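Diol-dehydratase (Roseburia inulinivorans, PDB 5I2A) probably acts as a B12-independent lyase of the glycyl radical enzyme family, dehydrating 1,2-propanediol. Local coordinates at residues Asp20-Ala24 with Ala81-Cys85; Trp270-Gln274 with Lys322-Leu326. One frame throughout, in Å; residues are numbered along the deposited sequence. Where two conformers were deposited one is given.

The two interactions follow one another along the chain and lie with their centres about 13 Å apart on the same side of the molecule. Interaction 2 is the core contact: all six touching residues are buried, and helix 262-279 meets the end of helix 309-323 through an indole set among aliphatic groups. Interaction 1 is only partly buried; there the end of helix 14-22 meets a loop turn through a proline, an arginine whose aliphatic CD lies over a tyrosine face, and bridging waters. Residues 322-326 tie them together, since Asp325 OD1 probably accepts a hydrogen bond from Arg83 N at 2.9 Å and also packs against Leu22 CD2.

Interaction 1 of 2, residues Asp20-Ala24 with Ala81-Cys85; sequences DHLYA and APRGC
Leu22 and Pro82 bring the two backbones within 5.1 Å of each other, CA to CA, where helix 14-22 runs out and the chain 81-85 turns. Tyr23 is the first residue to leave helical geometry. In the other segment, Ala81 to Gly84 form a type II beta turn, closed by Gly84 N on Ala81 O at 3.1 Å, with Pro82 and Arg83 at its corners. No direct hydrogen bond joins the segments. Pro82 packs against the helix end: its CB lies 3.6 Å from Leu22 O and also meets the Leu22 methyl CD2, while its CG approaches His21 NE2. This is a helix C-terminus met by a beta turn, within the pyruvate formate lyase-like part of the chain. Arg83 extends alongside. Its CG-CD bond brings CD over the centre of the Tyr23 ring, 3.6 Å from the centroid and almost on the normal, as a CH-pi contact. The chain then bends about CD-NE (chi3 69°), and the guanidinium plane stands 19° from the ring plane. Water finishes the join. One molecule donates to Leu22 O and accepts from Arg83 NH1, both at 2.8 Å, in the plane of the guanidinium; it thus serves a carbonyl at the helix end. A second, at the Tyr23 ring edge, bonds to OH and weakly to Arg83 NH2. Arg83 also makes a cation-pi contact with Tyr341.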
loop_
_atom_site.group_PDB
_atom_site.type_symbol
_atom_site.label_atom_id
_atom_site.label_comp_id
_atom_site.label_asym_id
_atom_site.label_seq_id
_atom_site.Cartn_x
_atom_site.Cartn_y
_atom_site.Cartn_z
ATOM N N ASP A 20 33.600 29.356 -14.296
ATOM C CA ASP A 20 33.803 30.367 -13.259
ATOM C C ASP A 20 32.474 30.869 -12.703
ATOM O O ASP A 20 32.359 31.156 -11.520
ATOM C CB ASP A 20 34.615 31.550 -13.802
ATOM C CG ASP A 20 36.058 31.180 -14.106
ATOM O OD1 ASP A 20 36.568 30.192 -13.538
ATOM O OD2 ASP A 20 36.679 31.883 -14.913
ATOM N N HIS A 21 31.475 30.982 -13.565
ATOM C CA HIS A 21 30.159 31.404 -13.109
ATOM C C HIS A 21 29.566 30.405 -12.096
ATOM O O HIS A 21 28.992 30.820 -11.095
ATOM C CB HIS A 21 29.212 31.588 -14.288
ATOM C CG HIS A 21 27.846 32.056 -13.891
ATOM N ND1 HIS A 21 27.615 33.299 -13.341
ATOM C CD2 HIS A 21 26.642 31.435 -13.940
ATOM C CE1 HIS A 21 26.324 33.433 -13.087
ATOM N NE2 HIS A 21 25.711 32.315 -13.438
ATOM N N LEU A 22 29.715 29.104 -12.339
ATOM C CA LEU A 22 29.202 28.105 -11.383
ATOM C C LEU A 22 29.751 28.356 -9.997
ATOM O O LEU A 22 29.051 28.198 -9.011
ATOM C CB LEU A 22 29.567 26.664 -11.789
ATOM C CG LEU A 22 28.913 26.076 -13.037
ATOM C CD1 LEU A 22 29.100 24.548 -13.060
ATOM C CD2 LEU A 22 27.433 26.445 -13.126
ATOM N N TYR A 23 31.013 28.754 -9.926
ATOM C CA TYR A 23 31.689 28.798 -8.641
ATOM C C TYR A 23 31.861 30.211 -8.060
ATOM O O TYR A 23 32.533 30.374 -7.061
ATOM C CB TYR A 23 33.055 28.109 -8.764
ATOM C CG TYR A 23 32.957 26.592 -8.865
ATOM C CD1 TYR A 23 32.746 25.958 -10.090
ATOM C CD2 TYR A 23 33.059 25.796 -7.729
ATOM C CE1 TYR A 23 32.646 24.555 -10.175
ATOM C CE2 TYR A 23 32.961 24.412 -7.807
ATOM C CZ TYR A 23 32.755 23.797 -9.024
ATOM O OH TYR A 23 32.660 22.416 -9.077
ATOM N N ALA A 24 31.222 31.208 -8.662
ATOM C CA ALA A 24 31.390 32.594 -8.218
ATOM C C ALA A 24 30.887 32.794 -6.792
ATOM O O ALA A 24 31.436 33.607 -6.053
ATOM C CB ALA A 24 30.685 33.550 -9.172
ATOM N N ALA A 81 20.500 29.941 -7.848
ATOM C CA ALA A 81 21.922 29.939 -7.510
ATOM C C ALA A 81 22.629 28.751 -8.152
ATOM O O ALA A 81 22.214 27.621 -7.963
ATOM C CB ALA A 81 22.116 29.914 -6.015
ATOM N N PRO A 82 23.706 29.006 -8.910
ATOM C CA PRO A 82 24.487 27.899 -9.474
ATOM C C PRO A 82 25.017 26.968 -8.381
ATOM O O PRO A 82 25.385 27.439 -7.310
ATOM C CB PRO A 82 25.632 28.605 -10.202
ATOM C CG PRO A 82 25.097 30.021 -10.478
ATOM C CD PRO A 82 24.263 30.325 -9.264
ATOM N N ARG A 83 25.015 25.665 -8.659
ATOM C CA ARG A 83 25.456 24.644 -7.699
ATOM C C ARG A 83 24.626 24.645 -6.418
ATOM O O ARG A 83 25.058 24.130 -5.393
ATOM C CB ARG A 83 26.940 24.813 -7.362
ATOM C CG ARG A 83 27.846 24.624 -8.584
ATOM C CD ARG A 83 29.313 24.761 -8.240
ATOM N NE ARG A 83 29.807 23.668 -7.417
ATOM C CZ ARG A 83 30.316 23.815 -6.196
ATOM N NH1 ARG A 83 30.405 25.025 -5.645
ATOM N NH2 ARG A 83 30.754 22.743 -5.535
ATOM N N GLY A 84 23.433 25.221 -6.488
ATOM C CA GLY A 84 22.539 25.253 -5.356
ATOM C C GLY A 84 21.740 23.963 -5.288
ATOM O O GLY A 84 21.950 23.055 -6.095
ATOM N N CYS A 85 20.839 23.864 -4.317
ATOM C CA CYS A 85 19.932 22.728 -4.284
ATOM C C CYS A 85 18.543 23.127 -3.815
ATOM O O CYS A 85 18.373 24.084 -3.053
ATOM C CB CYS A 85 20.483 21.614 -3.387
ATOM S SG CYS A 85 20.504 22.022 -1.615
HETATM O O HOH W 1 29.147 27.392 -6.283
HETATM O O HOH W 2 32.523 20.820 -6.947
#

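Interaction 2 of 2, residues Trp270-Gln274 with Lys322-Leu326; sequences WFIQQ and KLNDL
Trp270 reaches from helix 262-279 to the end of helix 309-323, and its indole carries most of the contact. From CB, which points toward residues 322-326, the side chain leaves with CG anti to the backbone N (chi1 176°), and the ring extends across the interface between the helices. On its five-membered part, NE1 passes Lys322 CD at 3.8 Å and donates to Gly76 O. The six-membered ring takes Lys322 CB over one face, 3.7 Å from its centroid and 10° off the normal, a CH-pi contact; on the other side of the indole, toward NE1 and CE2, lies Gln274 CB, one helical turn along from Trp270 itself. At the rim, CZ3 meets Leu323 CD2 at 3.7 Å, close to the ring plane. The far corner, CH2, lies 3.2 Å from Lys322 O and 3.6 Å from Leu326 CD1, so that a lysine and two leucines line the benzo end. Replacing the indole by an alanine side chain is likely to leave Leu323 and Leu326 without the ring they pack on, and Gly76 O without its indole donor. Beyond CD, Lys322 NZ shares Gly76 O with Trp270 NE1 and forms a salt bridge with Asp325 OD2 at 2.9 Å, meeting the anti side of the carboxylate, and another with Glu72. Arg69 also pairs with Asp325, so that the buried Lys322 and Asp325 each have a second charged partner. Gln273, whose CG touches Leu323 CD2, sends its amide to Tyr171, Gln345 and Ile285 O, and thereby links helix 262-279 to helix 171-190 and strand 283-285, while Asn324 also touches Leu22 of helix 14-22.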
loop_
_atom_site.group_PDB
_atom_site.type_symbol
_atom_site.label_atom_id
_atom_site.label_comp_id
_atom_site.label_asym_id
_atom_site.label_seq_id
_atom_site.Cartn_x
_atom_site.Cartn_y
_atom_site.Cartn_z
ATOM N N TRP A 270 19.892 16.303 -21.522
ATOM C CA TRP A 270 20.083 17.092 -20.312
ATOM C C TRP A 270 18.763 17.281 -19.550
ATOM O O TRP A 270 18.746 17.185 -18.341
ATOM C CB TRP A 270 20.707 18.471 -20.578
ATOM C CG TRP A 270 20.777 19.249 -19.289
ATOM C CD1 TRP A 270 20.061 20.353 -18.954
ATOM C CD2 TRP A 270 21.550 18.903 -18.127
ATOM N NE1 TRP A 270 20.368 20.743 -17.667
ATOM C CE2 TRP A 270 21.273 19.861 -17.139
ATOM C CE3 TRP A 270 22.460 17.876 -17.837
ATOM C CZ2 TRP A 270 21.862 19.823 -15.876
ATOM C CZ3 TRP A 270 23.055 17.843 -16.589
ATOM C CH2 TRP A 270 22.756 18.813 -15.624
ATOM N N PHE A 271 17.672 17.558 -20.251
ATOM C CA PHE A 271 16.375 17.706 -19.583
ATOM C C PHE A 271 16.012 16.436 -18.792
ATOM O O PHE A 271 15.526 16.520 -17.675
ATOM C CB PHE A 271 15.277 18.048 -20.602
ATOM C CG PHE A 271 15.154 19.535 -20.897
ATOM C CD1 PHE A 271 15.281 20.474 -19.884
ATOM C CD2 PHE A 271 14.923 19.983 -22.188
ATOM C CE1 PHE A 271 15.164 21.836 -20.151
ATOM C CE2 PHE A 271 14.804 21.344 -22.466
ATOM C CZ PHE A 271 14.925 22.270 -21.457
ATOM N N ILE A 272 16.281 15.268 -19.360
ATOM C CA ILE A 272 15.987 14.028 -18.656
ATOM C C ILE A 272 16.891 13.904 -17.424
ATOM O O ILE A 272 16.403 13.637 -16.327
ATOM C CB ILE A 272 16.146 12.794 -19.561
ATOM C CG1 ILE A 272 15.161 12.863 -20.731
ATOM C CG2 ILE A 272 15.918 11.532 -18.759
ATOM C CD1 ILE A 272 13.681 13.047 -20.296
ATOM N N GLN A 273 18.191 14.136 -17.608
ATOM C CA GLN A 273 19.158 14.108 -16.505
ATOM C C GLN A 273 18.739 15.036 -15.371
ATOM O O GLN A 273 18.862 14.693 -14.198
ATOM C CB GLN A 273 20.556 14.508 -16.987
ATOM C CG GLN A 273 21.651 14.372 -15.928
ATOM C CD GLN A 273 21.991 12.912 -15.604
ATOM O OE1 GLN A 273 21.596 11.992 -16.325
ATOM N NE2 GLN A 273 22.731 12.704 -14.515
ATOM N N GLN A 274 18.260 16.217 -15.736
ATOM C CA GLN A 274 17.879 17.215 -14.758
ATOM C C GLN A 274 16.569 16.877 -14.035
ATOM O O GLN A 274 16.530 16.869 -12.805
ATOM C CB GLN A 274 17.754 18.594 -15.416
ATOM C CG GLN A 274 17.469 19.704 -14.407
ATOM C CD GLN A 274 16.890 20.964 -15.051
ATOM O OE1 GLN A 274 16.664 21.010 -16.258
ATOM N NE2 GLN A 274 16.655 21.984 -14.241
ATOM N N LYS A 322 27.146 21.668 -17.101
ATOM C CA LYS A 322 25.822 21.535 -16.517
ATOM C C LYS A 322 25.755 20.427 -15.462
ATOM O O LYS A 322 25.131 20.602 -14.428
ATOM C CB LYS A 322 24.779 21.297 -17.617
ATOM C CG LYS A 322 24.417 22.564 -18.410
ATOM C CD LYS A 322 23.156 23.265 -17.864
ATOM C CE LYS A 322 23.366 23.843 -16.471
ATOM N NZ LYS A 322 22.274 24.742 -16.012
ATOM N N LEU A 323 26.420 19.304 -15.716
ATOM C CA LEU A 323 26.451 18.203 -14.759
ATOM C C LEU A 323 27.010 18.633 -13.398
ATOM O O LEU A 323 26.688 18.022 -12.390
ATOM C CB LEU A 323 27.259 17.030 -15.316
ATOM C CG LEU A 323 26.523 16.196 -16.378
ATOM C CD1 LEU A 323 27.502 15.390 -17.239
ATOM C CD2 LEU A 323 25.516 15.252 -15.711
ATOM N N ASN A 324 27.837 19.680 -13.370
ATOM C CA ASN A 324 28.322 20.240 -12.110
ATOM C C ASN A 324 27.432 21.333 -11.527
ATOM O O ASN A 324 27.661 21.789 -10.407
ATOM C CB ASN A 324 29.741 20.787 -12.283
ATOM C CG ASN A 324 30.735 19.700 -12.566
ATOM O OD1 ASN A 324 31.327 19.138 -11.649
ATOM N ND2 ASN A 324 30.904 19.373 -13.841
ATOM N N ASP A 325 26.414 21.747 -12.270
ATOM C CA ASP A 325 25.493 22.772 -11.762
ATOM C C ASP A 325 24.510 22.188 -10.735
ATOM O O ASP A 325 24.044 22.884 -9.836
ATOM C CB ASP A 325 24.720 23.415 -12.918
ATOM C CG ASP A 325 24.025 24.715 -12.519
ATOM O OD1 ASP A 325 24.408 25.338 -11.510
ATOM O OD2 ASP A 325 23.094 25.112 -13.238
ATOM N N LEU A 326 24.193 20.905 -10.877
ATOM C CA LEU A 326 23.264 20.248 -9.953
ATOM C C LEU A 326 23.978 19.912 -8.641
ATOM O O LEU A 326 25.191 19.676 -8.628
ATOM C CB LEU A 326 22.668 18.992 -10.605
ATOM C CG LEU A 326 21.909 19.222 -11.919
ATOM C CD1 LEU A 326 21.357 17.916 -12.459
ATOM C CD2 LEU A 326 20.794 20.249 -11.727
#